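Beta-galactosidase/beta-glucuronidase (Faecalibacterium prausnitzii L2-6, PDB 6MVF) is a family 2 glycoside hydrolase that binds flavin mononucleotide and probably cleaves beta-linked sugars such as glucuronides. Local coordinates at residues K103-V108 / L126-D131; S485-E490 / L512-M517; E508-Y513 / K565-V570. All blocks are in the same frame, centred on the assembly; numbering follows the deposited sequence.

Overall arrangement
Contact 1 lies at the surface of the N-terminal sugar-binding domain. Contacts 2 and 3 are buried in the TIM barrel, across the chain's centre from it. The centres of contacts 1 and 2 are about 53 Å apart. Contacts 2 and 3 touch, centres about 8 Å apart, and share helix 507-522: contact 2 sets it against the end of strand 482-487, contact 3 against helix 566-575. Gln510 NE2 of contact 3 reaches Cys489 O of contact 2. Contact 1 joins a hairpin tip to a loop through leucine packing, an amide hydrogen bond and amide-guanidinium stacking. Contact 2 is largely aromatic. Contact 3 is a close helix pair with a polar, water-bridged seam. None lies at the flavin site.

Contact 1 (K103-V108 / L126-D131); sequences KVNGTV and LCRDGD
Leu126 packs on Val104 at the tip of a two-residue beta hairpin. The hairpin joins strands 99-104 and 107-113 in the beta-sandwich sugar-binding domain of family 2 enzymes. A type I' turn from Val104 to Thr107 makes the tip, and backbone bonds run both ways between those two residues. Gly106 takes backbone angles that call for glycine.

The loop 126-131 meets this tip first at Leu126. CB of Leu126 lies 3.9 Å from CB of Val104. The CD2 branch of Leu126 reaches CG2 of Thr107 at 4.1 Å, with the two side chains crossing at about a right angle. The carbonyl of Leu126 is also used. Asn105 ND2 donates to Leu126 O at 2.9 Å, with a bent N-H...O angle of 139°. The same ND2 also donates to Asn132 OD1, and Asn105 OD1 accepts from Glu133 N. The amide is thus held at both ends and its rotation is fixed.

Cys127 turns its side chain away from the hairpin. Arg128 brings the loop back to it. Its chain bends at chi2, and the guanidinium then lies almost flat against the Asn105 amide. The two planes are 19° apart. OD1 of Asn105 sits over the centre of the guanidinium, 3.4 Å from CZ of Arg128.

At Asp131 the loop enters strand 131-139, and OD1 of Asp131 forms a salt bridge with Lys78. The carbonyl of this residue fixes the stacked group from its edge: Arg128 NE donates to Asp131 O at 3.0 Å, nearly straight at 173° and in the guanidinium plane.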
loop_
_atom_site.group_PDB
_atom_site.type_symbol
_atom_site.label_atom_id
_atom_site.label_comp_id
_atom_site.label_asym_id
_atom_site.label_seq_id
_atom_site.Cartn_x
_atom_site.Cartn_y
_atom_site.Cartn_z
ATOM N N LYS A 103 -25.005 -14.011 24.451
ATOM C CA LYS A 103 -24.594 -14.494 25.766
ATOM C C LYS A 103 -23.091 -14.340 25.925
ATOM O O LYS A 103 -22.323 -14.688 25.018
ATOM C CB LYS A 103 -24.970 -15.962 25.981
ATOM C CG LYS A 103 -26.416 -16.225 26.308
ATOM C CD LYS A 103 -26.677 -17.721 26.218
ATOM C CE LYS A 103 -28.149 -18.051 26.372
ATOM N NZ LYS A 103 -28.575 -19.097 25.403
ATOM N N VAL A 104 -22.671 -13.836 27.081
ATOM C CA VAL A 104 -21.265 -13.811 27.462
ATOM C C VAL A 104 -21.094 -14.733 28.664
ATOM O O VAL A 104 -21.774 -14.565 29.686
ATOM C CB VAL A 104 -20.780 -12.389 27.770
ATOM C CG1 VAL A 104 -19.333 -12.419 28.237
ATOM C CG2 VAL A 104 -20.924 -11.521 26.538
ATOM N N ASN A 105 -20.195 -15.718 28.532
ATOM C CA ASN A 105 -19.914 -16.676 29.598
ATOM C C ASN A 105 -21.204 -17.244 30.195
ATOM O O ASN A 105 -21.366 -17.339 31.410
ATOM C CB ASN A 105 -19.053 -16.034 30.688
ATOM C CG ASN A 105 -17.688 -15.589 30.192
ATOM O OD1 ASN A 105 -17.032 -16.268 29.384
ATOM N ND2 ASN A 105 -17.241 -14.441 30.693
ATOM N N GLY A 106 -22.160 -17.577 29.334
ATOM C CA GLY A 106 -23.374 -18.236 29.760
ATOM C C GLY A 106 -24.574 -17.332 29.972
ATOM O O GLY A 106 -25.707 -17.774 29.750
ATOM N N THR A 107 -24.360 -16.082 30.381
ATOM C CA THR A 107 -25.451 -15.181 30.755
ATOM C C THR A 107 -25.917 -14.331 29.573
ATOM O O THR A 107 -25.095 -13.812 28.809
ATOM C CB THR A 107 -24.988 -14.271 31.895
ATOM O OG1 THR A 107 -24.622 -15.073 33.026
ATOM C CG2 THR A 107 -26.071 -13.284 32.286
ATOM N N VAL A 108 -27.245 -14.180 29.429
ATOM C CA VAL A 108 -27.793 -13.333 28.368
ATOM C C VAL A 108 -27.343 -11.897 28.583
ATOM O O VAL A 108 -27.519 -11.328 29.665
ATOM C CB VAL A 108 -29.329 -13.413 28.320
ATOM C CG1 VAL A 108 -29.870 -12.493 27.242
ATOM C CG2 VAL A 108 -29.808 -14.827 28.045
ATOM N N LEU A 126 -20.247 -9.043 32.752
ATOM C CA LEU A 126 -20.174 -10.450 32.389
ATOM C C LEU A 126 -18.765 -10.879 31.989
ATOM O O LEU A 126 -18.568 -12.029 31.588
ATOM C CB LEU A 126 -21.158 -10.745 31.256
ATOM C CG LEU A 126 -22.477 -9.978 31.423
ATOM C CD1 LEU A 126 -23.410 -10.172 30.211
ATOM C CD2 LEU A 126 -23.177 -10.355 32.720
ATOM N N CYS A 127 -17.782 -9.994 32.120
ATOM C CA CYS A 127 -16.427 -10.239 31.654
ATOM C C CYS A 127 -15.510 -10.609 32.809
ATOM O O CYS A 127 -15.572 -10.012 33.891
ATOM C CB CYS A 127 -15.860 -9.003 30.948
ATOM S SG CYS A 127 -16.519 -8.694 29.296
ATOM N N ARG A 128 -14.654 -11.591 32.565
ATOM C CA ARG A 128 -13.545 -11.924 33.440
ATOM C C ARG A 128 -12.241 -11.677 32.688
ATOM O O ARG A 128 -12.214 -11.590 31.457
ATOM C CB ARG A 128 -13.629 -13.380 33.898
ATOM C CG ARG A 128 -13.387 -14.362 32.794
ATOM C CD ARG A 128 -14.373 -15.505 32.831
ATOM N NE ARG A 128 -14.097 -16.419 31.732
ATOM C CZ ARG A 128 -14.702 -17.585 31.539
ATOM N NH1 ARG A 128 -15.654 -17.995 32.369
ATOM N NH2 ARG A 128 -14.345 -18.339 30.504
ATOM N N ASP A 129 -11.158 -11.544 33.436
ATOM C CA ASP A 129 -9.856 -11.417 32.806
ATOM C C ASP A 129 -9.517 -12.678 32.012
ATOM O O ASP A 129 -10.026 -13.771 32.272
ATOM C CB ASP A 129 -8.781 -11.147 33.858
ATOM C CG ASP A 129 -9.180 -10.041 34.810
ATOM O OD1 ASP A 129 -10.390 -9.703 34.824
ATOM O OD2 ASP A 129 -8.294 -9.512 35.524
ATOM N N GLY A 130 -8.645 -12.505 31.021
ATOM C CA GLY A 130 -8.295 -13.605 30.149
ATOM C C GLY A 130 -9.441 -13.964 29.224
ATOM O O GLY A 130 -10.273 -13.130 28.855
ATOM N N ASP A 131 -9.489 -15.239 28.860
ATOM C CA ASP A 131 -10.460 -15.695 27.880
ATOM C C ASP A 131 -11.880 -15.554 28.412
ATOM O O ASP A 131 -12.140 -15.753 29.601
ATOM C CB ASP A 131 -10.175 -17.144 27.498
ATOM C CG ASP A 131 -8.944 -17.289 26.616
ATOM O OD1 ASP A 131 -8.394 -16.251 26.188
ATOM O OD2 ASP A 131 -8.525 -18.440 26.348
#

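Contact 2 (S485-E490 / L512-M517); sequences SEYGCE and LYHEYM
Tyr487, Gly488 and Cys489 pass alongside helix 507-522, with CA of Cys489 6.9 Å from CA of Tyr513 at the nearest point. The chain leaves a strand of the TIM barrel here and passes against the helix that follows it.

Tyr513 reaches across to the backbone. Its CG stands anti to its own N (chi1 173°), which sends the ring toward the backbone at Gly488. Gly488 N gives Tyr513 OH a weak hydrogen bond of 2.7 Å. CB of Cys489 covers one face of that ring, 3.9 Å from its centroid, in a CH-pi contact. Met517 CG lies over the opposite face. The Cys489 sulfur sits obliquely to the ring.

The Tyr487 ring has the methyl CE of Met517 over one face, 4.0 Å from the centroid, in a CH-pi contact. Met517 SD lies obliquely, 5.2 Å from the Tyr487 centroid, in a Met-aromatic contact. Tyr513 OH comes at the ring's edge. His514 ND1 lies 3.6 Å from Tyr487 CE2, the two rings being oblique with planes at 59°.

The polar ends are also met. A water accepts from Cys489 N at 2.9 Å and is bonded to His514 NE2. His514 ND1 and Tyr487 OH both bond to Tyr571 OH, on helix 566-575. A largely aromatic, buried contact therefore leaves these side-chain polar atoms with partners, and a single tyrosine hydroxyl ties strand and helix together.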
loop_
_atom_site.group_PDB
_atom_site.type_symbol
_atom_site.label_atom_id
_atom_site.label_comp_id
_atom_site.label_asym_id
_atom_site.label_seq_id
_atom_site.Cartn_x
_atom_site.Cartn_y
_atom_site.Cartn_z
ATOM N N SER A 485 -41.169 3.976 -7.988
ATOM C CA SER A 485 -40.179 3.336 -7.128
ATOM C C SER A 485 -39.724 1.975 -7.637
ATOM O O SER A 485 -38.675 1.497 -7.201
ATOM C CB SER A 485 -40.728 3.194 -5.706
ATOM O OG SER A 485 -42.081 2.757 -5.721
ATOM N N GLU A 486 -40.513 1.317 -8.490
ATOM C CA GLU A 486 -40.098 0.113 -9.201
ATOM C C GLU A 486 -40.769 0.105 -10.556
ATOM O O GLU A 486 -41.960 0.416 -10.673
ATOM C CB GLU A 486 -40.465 -1.217 -8.515
ATOM C CG GLU A 486 -40.050 -1.380 -7.084
ATOM C CD GLU A 486 -40.371 -2.764 -6.539
ATOM O OE1 GLU A 486 -40.803 -3.642 -7.332
ATOM O OE2 GLU A 486 -40.185 -2.973 -5.311
ATOM N N TYR A 487 -39.979 -0.243 -11.561
ATOM C CA TYR A 487 -40.425 -0.650 -12.879
ATOM C C TYR A 487 -39.294 -1.487 -13.456
ATOM O O TYR A 487 -38.137 -1.326 -13.064
ATOM C CB TYR A 487 -40.745 0.552 -13.773
ATOM C CG TYR A 487 -39.547 1.366 -14.205
ATOM C CD1 TYR A 487 -39.027 2.380 -13.391
ATOM C CD2 TYR A 487 -38.931 1.124 -15.425
ATOM C CE1 TYR A 487 -37.920 3.129 -13.800
ATOM C CE2 TYR A 487 -37.837 1.861 -15.841
ATOM C CZ TYR A 487 -37.337 2.860 -15.034
ATOM O OH TYR A 487 -36.260 3.589 -15.483
ATOM N N GLY A 488 -39.619 -2.393 -14.360
ATOM C CA GLY A 488 -38.579 -3.232 -14.908
ATOM C C GLY A 488 -39.159 -4.451 -15.599
ATOM O O GLY A 488 -40.360 -4.576 -15.778
ATOM N N CYS A 489 -38.264 -5.359 -15.947
ATOM C CA CYS A 489 -38.608 -6.418 -16.873
ATOM C C CYS A 489 -37.486 -7.438 -16.818
ATOM O O CYS A 489 -36.328 -7.067 -16.617
ATOM C CB CYS A 489 -38.777 -5.816 -18.265
ATOM S SG CYS A 489 -38.992 -6.929 -19.567
ATOM N N GLU A 490 -37.828 -8.713 -16.926
ATOM C CA GLU A 490 -36.797 -9.732 -16.850
ATOM C C GLU A 490 -36.016 -9.777 -18.143
ATOM O O GLU A 490 -36.542 -9.500 -19.221
ATOM C CB GLU A 490 -37.389 -11.108 -16.566
ATOM C CG GLU A 490 -38.195 -11.148 -15.273
ATOM C CD GLU A 490 -37.400 -11.704 -14.126
ATOM O OE1 GLU A 490 -36.339 -12.308 -14.430
ATOM O OE2 GLU A 490 -37.838 -11.535 -12.949
ATOM N N LEU A 512 -36.041 -3.234 -25.044
ATOM C CA LEU A 512 -37.168 -2.473 -25.583
ATOM C C LEU A 512 -37.989 -1.840 -24.469
ATOM O O LEU A 512 -38.427 -0.695 -24.586
ATOM C CB LEU A 512 -38.068 -3.374 -26.440
ATOM C CG LEU A 512 -37.582 -3.816 -27.817
ATOM C CD1 LEU A 512 -38.539 -4.852 -28.401
ATOM C CD2 LEU A 512 -37.440 -2.631 -28.761
ATOM N N TYR A 513 -38.238 -2.591 -23.399
ATOM C CA TYR A 513 -38.962 -2.056 -22.254
ATOM C C TYR A 513 -38.263 -0.813 -21.696
ATOM O O TYR A 513 -38.903 0.222 -21.457
ATOM C CB TYR A 513 -39.094 -3.156 -21.190
ATOM C CG TYR A 513 -39.674 -2.688 -19.881
ATOM C CD1 TYR A 513 -38.862 -2.116 -18.914
ATOM C CD2 TYR A 513 -41.041 -2.803 -19.618
ATOM C CE1 TYR A 513 -39.390 -1.667 -17.720
ATOM C CE2 TYR A 513 -41.585 -2.365 -18.424
ATOM C CZ TYR A 513 -40.750 -1.796 -17.478
ATOM O OH TYR A 513 -41.253 -1.364 -16.285
ATOM N N HIS A 514 -36.936 -0.891 -21.503
ATOM C CA HIS A 514 -36.211 0.224 -20.901
ATOM C C HIS A 514 -35.898 1.332 -21.896
ATOM O O HIS A 514 -35.755 2.490 -21.489
ATOM C CB HIS A 514 -34.939 -0.279 -20.237
ATOM C CG HIS A 514 -35.186 -0.985 -18.945
ATOM N ND1 HIS A 514 -35.766 -0.363 -17.859
ATOM C CD2 HIS A 514 -34.952 -2.262 -18.566
ATOM C CE1 HIS A 514 -35.857 -1.222 -16.859
ATOM N NE2 HIS A 514 -35.371 -2.383 -17.263
ATOM N N GLU A 515 -35.801 1.018 -23.190
ATOM C CA GLU A 515 -35.783 2.076 -24.199
ATOM C C GLU A 515 -36.981 3.006 -24.031
ATOM O O GLU A 515 -36.838 4.237 -24.045
ATOM C CB GLU A 515 -35.761 1.476 -25.608
ATOM C CG GLU A 515 -34.383 0.970 -26.041
ATOM C CD GLU A 515 -34.416 0.123 -27.320
ATOM O OE1 GLU A 515 -35.359 0.248 -28.141
ATOM O OE2 GLU A 515 -33.482 -0.680 -27.502
ATOM N N TYR A 516 -38.176 2.432 -23.845
ATOM C CA TYR A 516 -39.368 3.261 -23.689
ATOM C C TYR A 516 -39.334 4.030 -22.370
ATOM O O TYR A 516 -39.620 5.230 -22.341
ATOM C CB TYR A 516 -40.633 2.402 -23.802
ATOM C CG TYR A 516 -41.940 3.145 -23.557
ATOM C CD1 TYR A 516 -42.355 3.455 -22.261
ATOM C CD2 TYR A 516 -42.767 3.524 -24.617
ATOM C CE1 TYR A 516 -43.543 4.131 -22.020
ATOM C CE2 TYR A 516 -43.975 4.188 -24.391
ATOM C CZ TYR A 516 -44.349 4.494 -23.080
ATOM O OH TYR A 516 -45.522 5.160 -22.812
ATOM N N MET A 517 -38.987 3.360 -21.268
ATOM C CA MET A 517 -39.079 3.999 -19.954
ATOM C C MET A 517 -38.051 5.111 -19.795
ATOM O O MET A 517 -38.350 6.154 -19.200
ATOM C CB MET A 517 -38.905 2.963 -18.847
ATOM C CG MET A 517 -39.959 1.881 -18.870
ATOM S SD MET A 517 -41.630 2.549 -18.650
ATOM C CE MET A 517 -41.621 2.939 -16.896
HETATM O O HOH W 1 -35.629 -4.453 -15.325
#

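Contact 3 (E508-Y513 / K565-V570); sequences EYQALY and KDSFYV
Gln510 and Ala511 meet Ser567 where two helices of the TIM barrel, 507-522 and 566-575, run nearly parallel. The axes of the short segments 508-513 and 566-570 come within 8.7 Å at a crossing angle of -19°. Small residues allow the approach: CA of Ala511 is 4.7 Å from CA of Ser567.

Gln510 carries most of the contact. Its chain is extended, with CG anti to the backbone N (chi1 -169°), which lays it across the Ser567 hydroxyl. Gln510 CB passes Ser567 OG at 3.9 Å. CG comes closer to the same oxygen, and Gln510 CD lies 3.4 Å from Ser567 OG. At the tip the amide divides its work. Gln510 OE1 packs against Lys565 CD at 3.7 Å, the two side chains crossing at about a right angle. Gln510 OE1 also accepts from a water at 2.6 Å, and OG of Ser567 donates to that water at 2.9 Å. NE2 points elsewhere and donates to Cys489 O and Gly555 O. Replacing Gln510 by an alanine is likely to leave those carbonyls without this donor and the bridging water without its acceptor, and to open a gap beside Ser567 and Lys565.

Ala511 continues the seam. Its CB lies near CB of Asp566, and its carbonyl lies near CG2 of Val570. Tyr601 of strand 596-602 covers Ala511 and Val570 from outside the pair.

Lys565 NZ forms a salt bridge with Asp537 and also bonds to Gly555 O and Gly491 O, while Asn264 of the second subunit packs on its side chain. Gln510 and Lys565 thus share Gly555 O as an acceptor. The buried amide of Gln510 and ammonium of Lys565 both have oxygen partners, which ties the helices to neighbouring loops as well as to each other.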
loop_
_atom_site.group_PDB
_atom_site.type_symbol
_atom_site.label_atom_id
_atom_site.label_comp_id
_atom_site.label_asym_id
_atom_site.label_seq_id
_atom_site.Cartn_x
_atom_site.Cartn_y
_atom_site.Cartn_z
ATOM N N GLU A 508 -33.340 -8.862 -25.605
ATOM C CA GLU A 508 -33.856 -7.846 -26.505
ATOM C C GLU A 508 -35.143 -7.236 -25.967
ATOM O O GLU A 508 -35.372 -6.034 -26.113
ATOM C CB GLU A 508 -34.082 -8.449 -27.899
ATOM C CG GLU A 508 -32.811 -8.735 -28.710
ATOM C CD GLU A 508 -31.983 -9.917 -28.166
ATOM O OE1 GLU A 508 -32.593 -10.842 -27.583
ATOM O OE2 GLU A 508 -30.723 -9.916 -28.311
ATOM N N TYR A 509 -36.001 -8.037 -25.336
ATOM C CA TYR A 509 -37.279 -7.475 -24.914
ATOM C C TYR A 509 -37.098 -6.576 -23.706
ATOM O O TYR A 509 -37.778 -5.554 -23.579
ATOM C CB TYR A 509 -38.308 -8.574 -24.611
ATOM C CG TYR A 509 -39.646 -7.987 -24.223
ATOM C CD1 TYR A 509 -40.536 -7.521 -25.192
ATOM C CD2 TYR A 509 -39.996 -7.840 -22.888
ATOM C CE1 TYR A 509 -41.748 -6.943 -24.829
ATOM C CE2 TYR A 509 -41.194 -7.261 -22.515
ATOM C CZ TYR A 509 -42.071 -6.818 -23.485
ATOM O OH TYR A 509 -43.270 -6.260 -23.094
ATOM N N GLN A 510 -36.185 -6.944 -22.816
ATOM C CA GLN A 510 -35.899 -6.084 -21.684
ATOM C C GLN A 510 -35.308 -4.760 -22.136
ATOM O O GLN A 510 -35.581 -3.723 -21.523
ATOM C CB GLN A 510 -34.970 -6.798 -20.724
ATOM C CG GLN A 510 -34.812 -6.121 -19.382
ATOM C CD GLN A 510 -33.479 -6.503 -18.707
ATOM O OE1 GLN A 510 -32.470 -6.686 -19.384
ATOM N NE2 GLN A 510 -33.486 -6.644 -17.379
ATOM N N ALA A 511 -34.531 -4.764 -23.224
ATOM C CA ALA A 511 -33.975 -3.514 -23.748
ATOM C C ALA A 511 -35.060 -2.632 -24.353
ATOM O O ALA A 511 -35.021 -1.408 -24.192
ATOM C CB ALA A 511 -32.875 -3.795 -24.778
ATOM N N LEU A 512 -36.041 -3.234 -25.044
ATOM C CA LEU A 512 -37.168 -2.473 -25.583
ATOM C C LEU A 512 -37.989 -1.840 -24.469
ATOM O O LEU A 512 -38.427 -0.695 -24.586
ATOM C CB LEU A 512 -38.068 -3.374 -26.440
ATOM C CG LEU A 512 -37.582 -3.816 -27.817
ATOM C CD1 LEU A 512 -38.539 -4.852 -28.401
ATOM C CD2 LEU A 512 -37.440 -2.631 -28.761
ATOM N N TYR A 513 -38.238 -2.591 -23.399
ATOM C CA TYR A 513 -38.962 -2.056 -22.254
ATOM C C TYR A 513 -38.263 -0.813 -21.696
ATOM O O TYR A 513 -38.903 0.222 -21.457
ATOM C CB TYR A 513 -39.094 -3.156 -21.190
ATOM C CG TYR A 513 -39.674 -2.688 -19.881
ATOM C CD1 TYR A 513 -38.862 -2.116 -18.914
ATOM C CD2 TYR A 513 -41.041 -2.803 -19.618
ATOM C CE1 TYR A 513 -39.390 -1.667 -17.720
ATOM C CE2 TYR A 513 -41.585 -2.365 -18.424
ATOM C CZ TYR A 513 -40.750 -1.796 -17.478
ATOM O OH TYR A 513 -41.253 -1.364 -16.285
ATOM N N LYS A 565 -25.981 -5.970 -18.966
ATOM C CA LYS A 565 -26.921 -6.315 -20.011
ATOM C C LYS A 565 -27.099 -5.128 -20.953
ATOM O O LYS A 565 -26.641 -4.015 -20.689
ATOM C CB LYS A 565 -28.246 -6.751 -19.402
ATOM C CG LYS A 565 -28.114 -7.907 -18.442
ATOM C CD LYS A 565 -29.448 -8.230 -17.840
ATOM C CE LYS A 565 -29.281 -9.152 -16.674
ATOM N NZ LYS A 565 -30.591 -9.287 -15.980
ATOM N N ASP A 566 -27.764 -5.372 -22.081
ATOM C CA ASP A 566 -27.940 -4.289 -23.045
ATOM C C ASP A 566 -28.801 -3.168 -22.464
ATOM O O ASP A 566 -28.645 -2.003 -22.849
ATOM C CB ASP A 566 -28.528 -4.839 -24.354
ATOM C CG ASP A 566 -27.478 -5.594 -25.224
ATOM O OD1 ASP A 566 -26.239 -5.528 -24.961
ATOM O OD2 ASP A 566 -27.915 -6.263 -26.190
ATOM N N SER A 567 -29.685 -3.497 -21.514
ATOM C CA SER A 567 -30.489 -2.482 -20.834
ATOM C C SER A 567 -29.624 -1.492 -20.086
ATOM O O SER A 567 -30.013 -0.329 -19.930
ATOM C CB SER A 567 -31.455 -3.133 -19.842
ATOM O OG SER A 567 -32.531 -3.744 -20.512
ATOM N N PHE A 568 -28.487 -1.956 -19.559
ATOM C CA PHE A 568 -27.563 -1.074 -18.863
ATOM C C PHE A 568 -27.128 0.081 -19.761
ATOM O O PHE A 568 -27.128 1.242 -19.338
ATOM C CB PHE A 568 -26.377 -1.900 -18.383
ATOM C CG PHE A 568 -25.217 -1.094 -17.883
ATOM C CD1 PHE A 568 -24.276 -0.566 -18.778
ATOM C CD2 PHE A 568 -25.034 -0.902 -16.514
ATOM C CE1 PHE A 568 -23.212 0.166 -18.309
ATOM C CE2 PHE A 568 -23.958 -0.184 -16.037
ATOM C CZ PHE A 568 -23.047 0.356 -16.926
ATOM N N TYR A 569 -26.783 -0.215 -21.019
ATOM C CA TYR A 569 -26.255 0.793 -21.930
ATOM C C TYR A 569 -27.329 1.722 -22.474
ATOM O O TYR A 569 -27.001 2.831 -22.905
ATOM C CB TYR A 569 -25.501 0.114 -23.083
ATOM C CG TYR A 569 -24.261 -0.620 -22.609
ATOM C CD1 TYR A 569 -23.055 0.061 -22.407
ATOM C CD2 TYR A 569 -24.300 -1.981 -22.327
ATOM C CE1 TYR A 569 -21.915 -0.604 -21.958
ATOM C CE2 TYR A 569 -23.162 -2.661 -21.865
ATOM C CZ TYR A 569 -21.983 -1.965 -21.685
ATOM O OH TYR A 569 -20.877 -2.623 -21.230
ATOM N N VAL A 570 -28.599 1.301 -22.468
ATOM C CA VAL A 570 -29.687 2.250 -22.680
ATOM C C VAL A 570 -29.586 3.394 -21.672
ATOM O O VAL A 570 -29.525 4.573 -22.038
ATOM C CB VAL A 570 -31.053 1.548 -22.575
ATOM C CG1 VAL A 570 -32.186 2.601 -22.503
ATOM C CG2 VAL A 570 -31.263 0.557 -23.730
HETATM O O HOH W 2 -31.366 -6.141 -21.727
#